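Side-chain contacts in endo-beta-mannanase (Rhizomucor miehei, PDB 4QP0), which probably hydrolyses internal beta-1,4-mannosidic linkages at random in mannans, galactomannans and glucomannans: residues A[166-171]-A[250-255]; A[51-56]-A[172-177]; A[10-15]-A[19-24]. All coordinates share one frame; numbering follows the deposited sequence.

Interaction 1 of 3, residues A[166-171]-A[250-255]; sequences TIFGWE and IDFGTF
The rings of Phe168 and Phe252 meet as an offset edge-to-face pair inside the TIM barrel, between the fourth barrel strand, 167-171, and the start of the sixth, 253-257. The edge of Phe168 is turned toward the face of Phe252, with the centroids 5.8 Å apart and the planes at 87°. The touching corner is narrow: Phe168 CE2 lies 3.9 Å from Phe252 CE2 and 4.1 Å from Phe252 CZ. Having CG anti to the backbone N (chi1 -172°) swings the end of the Phe168 ring over to this partner, although its CB points neither toward nor away from the other segment.

Farther along the strand Glu171 takes over. Its extended chain carries OE2 to within 3.3 Å of the methyl carbon CG2 of Thr254, the two side chains arriving from opposite directions, and OE2 also comes 4.2 Å from Phe252 CE1. The carboxylate and the Phe252 ring are 24° apart in plane. No hydrogen bond links the two segments, so the contact is one of van der Waals packing through the barrel interior, and all four touching residues are buried.

The second shell sets these groups in place. Strand 214-216 lies between the two strands, and its Leu214 and Ala216 pack against Phe252, while Phe12 from the N-terminal hairpin makes an edge-to-face pair with Phe168. Glu171 OE1 is held by a salt bridge to Arg53 NE and a hydrogen bond with Thr106 OG1, leaving OE2 facing the sixth strand. In Thr254 the two branches go different ways: OG1, between the backbone N and the carbonyl carbon, accepts a hydrogen bond from Gly218 N, and CG2, anti to the carbonyl carbon, meets the glutamate oxygen.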
loop_
_atom_site.group_PDB
_atom_site.type_symbol
_atom_site.label_atom_id
_atom_site.label_comp_id
_atom_site.label_asym_id
_atom_site.label_seq_id
_atom_site.Cartn_x
_atom_site.Cartn_y
_atom_site.Cartn_z
ATOM N N THR A 166 0.170 15.286 -6.814
ATOM C CA THR A 166 0.290 14.031 -7.559
ATOM C C THR A 166 0.259 12.808 -6.638
ATOM O O THR A 166 -0.197 11.730 -7.034
ATOM C CB THR A 166 1.583 14.004 -8.393
ATOM O OG1 THR A 166 1.733 15.249 -9.094
ATOM C CG2 THR A 166 1.545 12.862 -9.375
ATOM N N ILE A 167 0.753 12.985 -5.415
ATOM C CA ILE A 167 0.720 11.945 -4.400
ATOM C C ILE A 167 -0.676 11.861 -3.790
ATOM O O ILE A 167 -1.216 12.865 -3.303
ATOM C CB ILE A 167 1.780 12.204 -3.296
ATOM C CG1 ILE A 167 3.188 12.075 -3.876
ATOM C CG2 ILE A 167 1.617 11.229 -2.138
ATOM C CD1 ILE A 167 4.254 12.729 -3.028
ATOM N N PHE A 168 -1.246 10.654 -3.832
ATOM C CA PHE A 168 -2.559 10.347 -3.263
ATOM C C PHE A 168 -2.487 10.390 -1.746
ATOM O O PHE A 168 -3.308 11.045 -1.096
ATOM C CB PHE A 168 -2.995 8.956 -3.711
ATOM C CG PHE A 168 -4.407 8.592 -3.340
ATOM C CD1 PHE A 168 -5.404 8.571 -4.308
ATOM C CD2 PHE A 168 -4.733 8.210 -2.036
ATOM C CE1 PHE A 168 -6.706 8.219 -3.985
ATOM C CE2 PHE A 168 -6.033 7.855 -1.708
ATOM C CZ PHE A 168 -7.019 7.856 -2.687
ATOM N N GLY A 169 -1.512 9.681 -1.182
ATOM C CA GLY A 169 -1.370 9.626 0.257
ATOM C C GLY A 169 -0.261 8.690 0.654
ATOM O O GLY A 169 0.232 7.924 -0.171
ATOM N N TRP A 170 0.126 8.766 1.924
ATOM C CA TRP A 170 1.172 7.914 2.507
ATOM C C TRP A 170 0.650 6.685 3.199
ATOM O O TRP A 170 -0.363 6.734 3.892
ATOM C CB TRP A 170 1.979 8.714 3.519
ATOM C CG TRP A 170 2.525 9.986 2.946
ATOM C CD1 TRP A 170 2.128 11.283 3.235
ATOM C CD2 TRP A 170 3.580 10.117 1.932
ATOM N NE1 TRP A 170 2.851 12.193 2.498
ATOM C CE2 TRP A 170 3.742 11.559 1.694
ATOM C CE3 TRP A 170 4.385 9.223 1.232
ATOM C CZ2 TRP A 170 4.674 12.057 0.790
ATOM C CZ3 TRP A 170 5.326 9.734 0.329
ATOM C CH2 TRP A 170 5.467 11.117 0.112
ATOM N N GLU A 171 1.354 5.569 3.035
ATOM C CA GLU A 171 1.078 4.379 3.820
ATOM C C GLU A 171 2.282 4.061 4.680
ATOM O O GLU A 171 3.417 4.041 4.190
ATOM C CB GLU A 171 0.755 3.192 2.919
ATOM C CG GLU A 171 -0.402 3.435 1.973
ATOM C CD GLU A 171 -1.071 2.153 1.542
ATOM O OE1 GLU A 171 -0.358 1.197 1.148
ATOM O OE2 GLU A 171 -2.317 2.106 1.613
ATOM N N ILE A 250 -5.599 8.488 10.910
ATOM C CA ILE A 250 -5.730 7.614 9.734
ATOM C C ILE A 250 -6.944 8.058 8.919
ATOM O O ILE A 250 -8.075 8.021 9.410
ATOM C CB ILE A 250 -5.906 6.131 10.155
ATOM C CG1 ILE A 250 -4.759 5.659 11.074
ATOM C CG2 ILE A 250 -6.068 5.232 8.936
ATOM C CD1 ILE A 250 -3.465 5.290 10.372
ATOM N N ASP A 251 -6.718 8.467 7.676
ATOM C CA ASP A 251 -7.795 9.035 6.849
ATOM C C ASP A 251 -8.646 8.006 6.124
ATOM O O ASP A 251 -9.849 8.206 5.958
ATOM C CB ASP A 251 -7.233 10.031 5.839
ATOM C CG ASP A 251 -6.473 11.161 6.503
ATOM O OD1 ASP A 251 -7.060 11.863 7.363
ATOM O OD2 ASP A 251 -5.290 11.343 6.161
ATOM N N PHE A 252 -8.018 6.925 5.669
ATOM C CA PHE A 252 -8.738 5.808 5.063
ATOM C C PHE A 252 -8.175 4.455 5.508
ATOM O O PHE A 252 -7.023 4.357 5.942
ATOM C CB PHE A 252 -8.783 5.929 3.532
ATOM C CG PHE A 252 -7.439 5.832 2.864
ATOM C CD1 PHE A 252 -6.961 4.611 2.413
ATOM C CD2 PHE A 252 -6.659 6.969 2.662
ATOM C CE1 PHE A 252 -5.722 4.520 1.797
ATOM C CE2 PHE A 252 -5.419 6.885 2.042
ATOM C CZ PHE A 252 -4.950 5.659 1.611
ATOM N N GLY A 253 -9.009 3.423 5.422
ATOM C CA GLY A 253 -8.614 2.066 5.778
ATOM C C GLY A 253 -8.241 1.247 4.559
ATOM O O GLY A 253 -8.764 1.464 3.454
ATOM N N THR A 254 -7.335 0.300 4.764
ATOM C CA THR A 254 -6.881 -0.556 3.686
ATOM C C THR A 254 -7.043 -2.016 4.048
ATOM O O THR A 254 -6.817 -2.413 5.193
ATOM C CB THR A 254 -5.401 -0.307 3.368
ATOM O OG1 THR A 254 -4.687 -0.142 4.600
ATOM C CG2 THR A 254 -5.239 0.947 2.537
ATOM N N PHE A 255 -7.443 -2.801 3.058
ATOM C CA PHE A 255 -7.436 -4.248 3.165
ATOM C C PHE A 255 -7.044 -4.953 1.854
ATOM O O PHE A 255 -7.181 -4.407 0.749
ATOM C CB PHE A 255 -8.756 -4.774 3.745
ATOM C CG PHE A 255 -9.906 -4.808 2.768
ATOM C CD1 PHE A 255 -10.322 -6.012 2.214
ATOM C CD2 PHE A 255 -10.599 -3.650 2.434
ATOM C CE1 PHE A 255 -11.395 -6.064 1.336
ATOM C CE2 PHE A 255 -11.677 -3.693 1.552
ATOM C CZ PHE A 255 -12.077 -4.903 1.010
#

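Interaction 2 of 3, residues A[51-56]-A[172-177]; sequences VVRTWL and IANEPR
Asn174 opens the Asn-Glu-Pro sequence that follows the fourth barrel strand in glycoside hydrolase family 5, and here it meets Arg53 and Trp55 of the second strand at the C-terminal end of the barrel, where TIM-barrel enzymes carry their active site. Arg53 NH2 donates a hydrogen bond of 2.8 Å to Asn174 OD1, with an N-H...O angle of 156°. The oxygen lies almost exactly in the guanidinium plane, at its edge, whereas the donor is tilted 29° from the carbonyl plane of the amide. An extended arginine chain, with CG anti to the backbone N, spans the distance between the two backbones.

Trp55 presses on the same amide with the far corner of its indole. CH2 comes 3.2 Å from Asn174 CG and 3.3 Å from Asn174 ND2, a tight fit in which ring and amide planes stand 55° apart. The amide is thus gripped on its oxygen by Arg53 and on its nitrogen by Asn109 OD1, with the indole limiting its movement.

Arg53 in turn is bound by several acids. Besides Glu171, its NE also pairs with Glu292 and its NH1 forms a salt bridge with Glu293, while NH1 also bonds Asn25 OD1, so the whole guanidinium is fixed among barrel strands. Strand 51-55 runs between strands 17-25 and 102-106, and the latter separates it from strand 167-171; the loop beyond packs Ile172 against Trp198 and Ile202 of helix 192-209.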
loop_
_atom_site.group_PDB
_atom_site.type_symbol
_atom_site.label_atom_id
_atom_site.label_comp_id
_atom_site.label_asym_id
_atom_site.label_seq_id
_atom_site.Cartn_x
_atom_site.Cartn_y
_atom_site.Cartn_z
ATOM N N VAL A 51 -5.176 5.716 -10.418
ATOM C CA VAL A 51 -4.305 5.635 -9.236
ATOM C C VAL A 51 -3.432 4.387 -9.270
ATOM O O VAL A 51 -3.891 3.312 -9.665
ATOM C CB VAL A 51 -5.110 5.627 -7.906
ATOM C CG1 VAL A 51 -4.178 5.466 -6.707
ATOM C CG2 VAL A 51 -5.927 6.899 -7.742
ATOM N N VAL A 52 -2.180 4.526 -8.831
ATOM C CA VAL A 52 -1.314 3.367 -8.640
ATOM C C VAL A 52 -0.622 3.364 -7.250
ATOM O O VAL A 52 -0.146 4.397 -6.759
ATOM C CB VAL A 52 -0.331 3.191 -9.833
ATOM C CG1 VAL A 52 0.634 4.363 -9.949
ATOM C CG2 VAL A 52 0.411 1.864 -9.763
ATOM N N ARG A 53 -0.619 2.193 -6.619
ATOM C CA ARG A 53 0.048 1.977 -5.355
ATOM C C ARG A 53 1.400 1.348 -5.643
ATOM O O ARG A 53 1.503 0.463 -6.492
ATOM C CB ARG A 53 -0.784 1.040 -4.500
ATOM C CG ARG A 53 -0.251 0.824 -3.100
ATOM C CD ARG A 53 -1.263 0.063 -2.272
ATOM N NE ARG A 53 -0.687 -0.395 -1.016
ATOM C CZ ARG A 53 -0.067 -1.557 -0.851
ATOM N NH1 ARG A 53 0.061 -2.404 -1.870
ATOM N NH2 ARG A 53 0.426 -1.875 0.339
ATOM N N THR A 54 2.434 1.813 -4.950
ATOM C CA THR A 54 3.803 1.366 -5.216
ATOM C C THR A 54 4.746 1.615 -4.035
ATOM O O THR A 54 4.434 2.387 -3.133
ATOM C CB THR A 54 4.370 1.994 -6.517
ATOM O OG1 THR A 54 5.677 1.468 -6.791
ATOM C CG2 THR A 54 4.443 3.513 -6.423
ATOM N N TRP A 55 5.900 0.954 -4.079
ATOM C CA TRP A 55 6.917 0.965 -3.024
ATOM C C TRP A 55 7.714 2.244 -2.983
ATOM O O TRP A 55 8.217 2.689 -4.021
ATOM C CB TRP A 55 7.889 -0.190 -3.269
ATOM C CG TRP A 55 7.407 -1.580 -2.895
ATOM C CD1 TRP A 55 8.130 -2.772 -2.983
ATOM C CD2 TRP A 55 6.100 -1.976 -2.332
ATOM N NE1 TRP A 55 7.387 -3.836 -2.543
ATOM C CE2 TRP A 55 6.166 -3.432 -2.131
ATOM C CE3 TRP A 55 4.931 -1.297 -1.981
ATOM C CZ2 TRP A 55 5.090 -4.156 -1.623
ATOM C CZ3 TRP A 55 3.855 -2.039 -1.469
ATOM C CH2 TRP A 55 3.935 -3.437 -1.296
ATOM N N LEU A 56 7.845 2.835 -1.790
ATOM C CA LEU A 56 8.771 3.959 -1.560
ATOM C C LEU A 56 9.698 3.645 -0.383
ATOM O O LEU A 56 9.949 4.486 0.484
ATOM C CB LEU A 56 8.036 5.284 -1.320
ATOM C CG LEU A 56 8.662 6.553 -1.941
ATOM C CD1 LEU A 56 7.981 7.816 -1.440
ATOM C CD2 LEU A 56 10.163 6.661 -1.708
ATOM N N ILE A 172 2.021 3.811 5.960
ATOM C CA ILE A 172 3.065 3.537 6.963
ATOM C C ILE A 172 3.960 2.349 6.585
ATOM O O ILE A 172 5.179 2.494 6.463
ATOM C CB ILE A 172 2.452 3.294 8.365
ATOM C CG1 ILE A 172 1.775 4.571 8.883
ATOM C CG2 ILE A 172 3.518 2.795 9.338
ATOM C CD1 ILE A 172 0.829 4.351 10.049
ATOM N N ALA A 173 3.343 1.181 6.407
ATOM C CA ALA A 173 4.058 -0.037 6.071
ATOM C C ALA A 173 3.161 -1.019 5.333
ATOM O O ALA A 173 1.942 -1.000 5.485
ATOM C CB ALA A 173 4.612 -0.684 7.328
ATOM N N ASN A 174 3.781 -1.882 4.539
ATOM C CA ASN A 174 3.062 -2.915 3.819
ATOM C C ASN A 174 2.787 -4.126 4.708
ATOM O O ASN A 174 3.709 -4.726 5.266
ATOM C CB ASN A 174 3.830 -3.328 2.570
ATOM C CG ASN A 174 3.058 -4.290 1.713
ATOM O OD1 ASN A 174 1.893 -4.045 1.383
ATOM N ND2 ASN A 174 3.695 -5.397 1.341
ATOM N N GLU A 175 1.500 -4.437 4.856
ATOM C CA GLU A 175 0.998 -5.634 5.545
ATOM C C GLU A 175 1.591 -5.944 6.926
ATOM O O GLU A 175 1.982 -7.083 7.171
ATOM C CB GLU A 175 1.129 -6.862 4.627
ATOM C CG GLU A 175 0.458 -6.699 3.270
ATOM C CD GLU A 175 0.513 -7.957 2.424
ATOM O OE1 GLU A 175 1.456 -8.760 2.591
ATOM O OE2 GLU A 175 -0.389 -8.140 1.581
ATOM N N PRO A 176 1.627 -4.957 7.846
ATOM C CA PRO A 176 2.202 -5.231 9.170
ATOM C C PRO A 176 1.497 -6.374 9.900
ATOM O O PRO A 176 0.267 -6.395 9.959
ATOM C CB PRO A 176 1.976 -3.916 9.935
ATOM C CG PRO A 176 1.821 -2.884 8.880
ATOM C CD PRO A 176 1.121 -3.577 7.751
ATOM N N ARG A 177 2.275 -7.333 10.402
ATOM C CA ARG A 177 1.792 -8.342 11.352
ATOM C C ARG A 177 2.728 -8.309 12.557
ATOM O O ARG A 177 3.670 -7.521 12.583
ATOM C CB ARG A 177 1.781 -9.750 10.743
ATOM C CG ARG A 177 0.930 -9.919 9.496
ATOM C CD ARG A 177 0.785 -11.386 9.135
ATOM N NE ARG A 177 0.136 -11.544 7.843
ATOM C CZ ARG A 177 -0.253 -12.706 7.321
ATOM N NH1 ARG A 177 -0.071 -13.843 7.980
ATOM N NH2 ARG A 177 -0.834 -12.730 6.131
#

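Interaction 3 of 3, residues A[10-15]-A[19-24]; sequences PQFTLD and FYFEGT
Phe12 and Phe19 are joined by the backbone hydrogen bond between the two segments, with Phe19 N donating to Phe12 O over 2.7 Å. A second bond comes from side chains: Gln11 NE2 donates to Tyr20 OH at 3.1 Å, with an N-H...O angle of 157°. The phenolic oxygen lies close to the plane of the glutamine amide, which is turned 67° from the tyrosine ring. Tyr20 OH has a further partner in Asp317 OD2, so the hydroxyl is held from two residues, and the ring makes a cation-pi contact with Lys359.

The remaining contacts are apolar. Leu14 CD2 sits above one face of the Phe19 ring, 4.3 Å from Phe19 CE2, and Phe21 CD2 lies over the opposite face, near the rim. Phe12 and Phe19 also touch at their CB atoms, 4.1 Å apart. With CG between the backbone N and the carbonyl carbon (chi1 62°), the Phe21 ring reaches Phe12, its CE2 coming 3.9 Å from Phe12 CD2.

An edge-to-face pair of Phe12 with Phe252 continues this aromatic cluster into the barrel. The arrangement is that of the N-terminal beta hairpin closing the bottom of the barrel in family 5 glycoside hydrolases.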
loop_
_atom_site.group_PDB
_atom_site.type_symbol
_atom_site.label_atom_id
_atom_site.label_comp_id
_atom_site.label_asym_id
_atom_site.label_seq_id
_atom_site.Cartn_x
_atom_site.Cartn_y
_atom_site.Cartn_z
ATOM N N PRO A 10 -17.656 8.455 3.950
ATOM C CA PRO A 10 -17.243 7.175 3.363
ATOM C C PRO A 10 -16.548 7.277 1.994
ATOM O O PRO A 10 -16.017 6.277 1.513
ATOM C CB PRO A 10 -18.568 6.413 3.227
ATOM C CG PRO A 10 -19.600 7.482 3.066
ATOM C CD PRO A 10 -19.119 8.649 3.885
ATOM N N GLN A 11 -16.541 8.459 1.381
ATOM C CA GLN A 11 -15.987 8.606 0.031
ATOM C C GLN A 11 -14.646 9.333 -0.006
ATOM O O GLN A 11 -14.352 10.180 0.845
ATOM C CB GLN A 11 -16.962 9.348 -0.892
ATOM C CG GLN A 11 -18.347 8.744 -0.991
ATOM C CD GLN A 11 -19.351 9.710 -1.590
ATOM O OE1 GLN A 11 -19.534 10.826 -1.095
ATOM N NE2 GLN A 11 -20.007 9.288 -2.665
ATOM N N PHE A 12 -13.840 8.989 -1.006
ATOM C CA PHE A 12 -12.714 9.816 -1.391
ATOM C C PHE A 12 -13.273 10.960 -2.209
ATOM O O PHE A 12 -14.306 10.812 -2.862
ATOM C CB PHE A 12 -11.721 9.034 -2.243
ATOM C CG PHE A 12 -10.883 8.068 -1.466
ATOM C CD1 PHE A 12 -10.078 8.508 -0.403
ATOM C CD2 PHE A 12 -10.873 6.722 -1.803
ATOM C CE1 PHE A 12 -9.304 7.612 0.305
ATOM C CE2 PHE A 12 -10.096 5.826 -1.098
ATOM C CZ PHE A 12 -9.311 6.271 -0.041
ATOM N N THR A 13 -12.590 12.099 -2.178
ATOM C CA THR A 13 -13.056 13.260 -2.917
ATOM C C THR A 13 -11.900 13.991 -3.597
ATOM O O THR A 13 -10.845 14.218 -2.998
ATOM C CB THR A 13 -13.948 14.183 -2.043
ATOM O OG1 THR A 13 -14.450 15.257 -2.835
ATOM C CG2 THR A 13 -13.196 14.756 -0.831
ATOM N N LEU A 14 -12.101 14.306 -4.872
ATOM C CA LEU A 14 -11.136 15.072 -5.649
ATOM C C LEU A 14 -11.827 16.295 -6.232
ATOM O O LEU A 14 -12.721 16.171 -7.080
ATOM C CB LEU A 14 -10.521 14.213 -6.757
ATOM C CG LEU A 14 -9.205 14.710 -7.371
ATOM C CD1 LEU A 14 -8.163 15.039 -6.305
ATOM C CD2 LEU A 14 -8.666 13.678 -8.346
ATOM N N ASP A 15 -11.396 17.469 -5.770
ATOM C CA ASP A 15 -12.082 18.737 -6.024
ATOM C C ASP A 15 -13.417 18.721 -5.282
ATOM O O ASP A 15 -13.448 18.492 -4.069
ATOM C CB ASP A 15 -12.264 19.011 -7.528
ATOM C CG ASP A 15 -10.937 19.156 -8.269
ATOM O OD1 ASP A 15 -10.081 19.958 -7.830
ATOM O OD2 ASP A 15 -10.759 18.477 -9.307
ATOM N N PHE A 19 -14.901 10.432 -5.453
ATOM C CA PHE A 19 -13.891 9.779 -6.276
ATOM C C PHE A 19 -13.868 8.263 -6.025
ATOM O O PHE A 19 -13.262 7.782 -5.062
ATOM C CB PHE A 19 -12.525 10.435 -5.999
ATOM C CG PHE A 19 -11.409 9.993 -6.916
ATOM C CD1 PHE A 19 -11.645 9.689 -8.259
ATOM C CD2 PHE A 19 -10.096 9.936 -6.438
ATOM C CE1 PHE A 19 -10.602 9.297 -9.095
ATOM C CE2 PHE A 19 -9.051 9.550 -7.268
ATOM C CZ PHE A 19 -9.303 9.231 -8.598
ATOM N N TYR A 20 -14.568 7.525 -6.887
ATOM C CA TYR A 20 -14.525 6.059 -6.903
ATOM C C TYR A 20 -13.574 5.641 -8.014
ATOM O O TYR A 20 -13.634 6.185 -9.114
ATOM C CB TYR A 20 -15.910 5.448 -7.165
ATOM C CG TYR A 20 -16.923 5.659 -6.062
ATOM C CD1 TYR A 20 -17.015 4.775 -4.991
ATOM C CD2 TYR A 20 -17.806 6.734 -6.099
ATOM C CE1 TYR A 20 -17.942 4.962 -3.977
ATOM C CE2 TYR A 20 -18.745 6.928 -5.094
ATOM C CZ TYR A 20 -18.802 6.041 -4.033
ATOM O OH TYR A 20 -19.727 6.234 -3.034
ATOM N N PHE A 21 -12.696 4.680 -7.727
ATOM C CA PHE A 21 -11.754 4.216 -8.727
ATOM C C PHE A 21 -11.373 2.751 -8.581
ATOM O O PHE A 21 -11.478 2.176 -7.498
ATOM C CB PHE A 21 -10.501 5.091 -8.733
ATOM C CG PHE A 21 -9.723 5.068 -7.439
ATOM C CD1 PHE A 21 -8.693 4.155 -7.246
ATOM C CD2 PHE A 21 -10.002 5.984 -6.423
ATOM C CE1 PHE A 21 -7.963 4.150 -6.063
ATOM C CE2 PHE A 21 -9.276 5.982 -5.243
ATOM C CZ PHE A 21 -8.257 5.063 -5.065
ATOM N N GLU A 22 -10.957 2.149 -9.691
ATOM C CA GLU A 22 -10.122 0.962 -9.640
ATOM C C GLU A 22 -8.696 1.437 -9.885
ATOM O O GLU A 22 -8.434 2.144 -10.853
ATOM C CB GLU A 22 -10.536 -0.072 -10.690
ATOM C CG GLU A 22 -9.648 -1.310 -10.712
ATOM C CD GLU A 22 -9.924 -2.215 -11.897
ATOM O OE1 GLU A 22 -10.981 -2.050 -12.541
ATOM O OE2 GLU A 22 -9.086 -3.097 -12.188
ATOM N N GLY A 23 -7.784 1.084 -8.988
ATOM C CA GLY A 23 -6.381 1.414 -9.165
ATOM C C GLY A 23 -5.601 0.149 -9.431
ATOM O O GLY A 23 -6.193 -0.895 -9.665
ATOM N N THR A 24 -4.274 0.234 -9.390
ATOM C CA THR A 24 -3.441 -0.954 -9.545
ATOM C C THR A 24 -2.177 -0.884 -8.687
ATOM O O THR A 24 -1.909 0.133 -8.055
ATOM C CB THR A 24 -3.092 -1.236 -11.024
ATOM O OG1 THR A 24 -2.446 -2.509 -11.123
ATOM C CG2 THR A 24 -2.176 -0.164 -11.604
#

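Overall arrangement
From the N terminus, interaction 3 closes first, a hairpin with three residues between its segments, and its second strand continues as the first barrel strand. Residues 51-56 then open interaction 2, and 166-171 open interaction 1 before 172-177 close interaction 2; residues 250-255 close interaction 1 last, so these two cross while interaction 3 precedes both. Strands 17-25 and 51-55 are neighbours, joined by probable backbone hydrogen bonds between Thr24 and both Val51 and Arg53. Interactions 1 and 2, centred about 9 Å apart, meet side by side, for example where Trp170 packs on Leu56. Together the contacts connect the hairpin under the barrel, its interior and its C-terminal end.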